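Local coordinates for putative flagella-related protein H (Methanocaldococcus jannaschii DSM 2661, PDB 4WIA) that probably binds and hydrolyses ATP as an accessory component of the archaeal flagellum, with a likely regulatory role in its assembly, at residues Leu168-Ser171 / Val172-Ile176. Residues are numbered along the deposited sequence; the frame is centred on the assembly and turned at random.
Sequences LPES and VLTII
The carbonyl of P169, the N-cap residue, starts the first turn of helix 170-179: its O accepts a hydrogen bond from the amide N of L173 at 3.1 Å, fairly straight at 159° and in the carbonyl plane, while V172 N adds a weak, bent bond to the same oxygen. One residue on, E170 O takes two donors from T174. The amide N comes in almost linearly (175°), and the hydroxyl OG1, lying 3.0 Å from E170 O, reaches the oxygen above the carbonyl plane, on the face opposite the amide. T174 OG1 can do this because it lies beside its own backbone N, chi1 -65°, a rotation that turns it back toward the carbonyl of E170. L168, still in extended conformation ahead of the cap, folds its side chain over the start of the helix: CB meets L173 CD2 at 4.1 Å, and CD1 touches V172 CG1 and I176 CD1, crossing both side chains at about a right angle. P169, itself exposed, sets CG against V172 CG2. The side chain of E170 bends at chi2 and brings carboxylate OE1 to 3.4 Å from L173 CD1, a van der Waals contact; its OE2 forms a salt bridge with R177, nearly one helical turn beyond T174. With an alanine at L173, the branch against L168 CB and the methyl beside E170 OE1 are gone, which would probably open a gap beneath the incoming loop and let L168 shift. L168 also packs on S130, I133 and A134 of helix 129-134, and V172, I175 and I176 meet V142 of helix 142-153. L173 and I176 lean on E33 and I31 of strand 29-33, the contacts through which this helix start meets the central sheet of the P-loop NTPase fold.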
loop_
_atom_site.group_PDB
_atom_site.type_symbol
_atom_site.label_atom_id
_atom_site.label_comp_id
_atom_site.label_asym_id
_atom_site.label_seq_id
_atom_site.Cartn_x
_atom_site.Cartn_y
_atom_site.Cartn_z
ATOM N N LEU A 168 -2.952 -38.670 7.819
ATOM C CA LEU A 168 -2.693 -39.376 6.574
ATOM C C LEU A 168 -1.509 -40.309 6.694
ATOM O O LEU A 168 -0.567 -40.027 7.439
ATOM C CB LEU A 168 -2.390 -38.379 5.467
ATOM C CG LEU A 168 -3.464 -37.351 5.159
ATOM C CD1 LEU A 168 -2.918 -36.409 4.105
ATOM C CD2 LEU A 168 -4.745 -37.995 4.682
ATOM N N PRO A 169 -1.558 -41.463 5.978
ATOM C CA PRO A 169 -0.358 -42.323 5.879
ATOM C C PRO A 169 0.830 -41.659 5.131
ATOM O O PRO A 169 0.663 -40.755 4.302
ATOM C CB PRO A 169 -0.848 -43.597 5.149
ATOM C CG PRO A 169 -2.257 -43.346 4.747
ATOM C CD PRO A 169 -2.742 -42.039 5.324
ATOM N N GLU A 170 2.014 -42.149 5.472
ATOM C CA GLU A 170 3.291 -41.681 4.957
ATOM C C GLU A 170 3.351 -41.788 3.446
ATOM O O GLU A 170 3.944 -40.954 2.775
ATOM C CB GLU A 170 4.420 -42.493 5.599
ATOM C CG GLU A 170 5.847 -41.987 5.438
ATOM C CD GLU A 170 6.086 -40.485 5.568
ATOM O OE1 GLU A 170 5.272 -39.666 6.063
ATOM O OE2 GLU A 170 7.184 -40.115 5.133
ATOM N N SER A 171 2.729 -42.831 2.919
ATOM C CA SER A 171 2.682 -43.034 1.471
ATOM C C SER A 171 2.085 -41.781 0.814
ATOM O O SER A 171 2.656 -41.232 -0.125
ATOM C CB SER A 171 1.915 -44.325 1.125
ATOM O OG SER A 171 0.550 -44.232 1.506
ATOM N N VAL A 172 0.996 -41.280 1.375
ATOM C CA VAL A 172 0.318 -40.110 0.829
ATOM C C VAL A 172 1.129 -38.816 1.052
ATOM O O VAL A 172 1.249 -37.932 0.164
ATOM C CB VAL A 172 -1.070 -39.979 1.480
ATOM C CG1 VAL A 172 -1.782 -38.754 0.954
ATOM C CG2 VAL A 172 -1.912 -41.220 1.247
ATOM N N LEU A 173 1.681 -38.703 2.244
ATOM C CA LEU A 173 2.433 -37.491 2.616
ATOM C C LEU A 173 3.613 -37.283 1.673
ATOM O O LEU A 173 3.823 -36.177 1.192
ATOM C CB LEU A 173 2.907 -37.596 4.072
ATOM C CG LEU A 173 1.811 -37.563 5.148
ATOM C CD1 LEU A 173 2.331 -37.991 6.530
ATOM C CD2 LEU A 173 1.134 -36.217 5.198
ATOM N N THR A 174 4.381 -38.348 1.428
ATOM C CA THR A 174 5.505 -38.310 0.485
ATOM C C THR A 174 5.121 -37.724 -0.877
ATOM O O THR A 174 5.913 -37.021 -1.489
ATOM C CB THR A 174 6.040 -39.718 0.266
ATOM O OG1 THR A 174 6.594 -40.237 1.488
ATOM C CG2 THR A 174 7.110 -39.729 -0.807
ATOM N N ILE A 175 3.901 -37.995 -1.340
ATOM C CA ILE A 175 3.454 -37.517 -2.649
ATOM C C ILE A 175 3.217 -36.049 -2.605
ATOM O O ILE A 175 3.553 -35.311 -3.522
ATOM C CB ILE A 175 2.151 -38.250 -3.121
ATOM C CG1 ILE A 175 2.460 -39.715 -3.411
ATOM C CG2 ILE A 175 1.551 -37.581 -4.357
ATOM C CD1 ILE A 175 1.235 -40.596 -3.452
ATOM N N ILE A 176 2.574 -35.615 -1.536
ATOM C CA ILE A 176 2.275 -34.199 -1.382
ATOM C C ILE A 176 3.589 -33.445 -1.329
ATOM O O ILE A 176 3.743 -32.396 -1.946
ATOM C CB ILE A 176 1.421 -33.953 -0.116
ATOM C CG1 ILE A 176 0.039 -34.607 -0.306
ATOM C CG2 ILE A 176 1.268 -32.463 0.169
ATOM C CD1 ILE A 176 -0.791 -34.670 0.965
#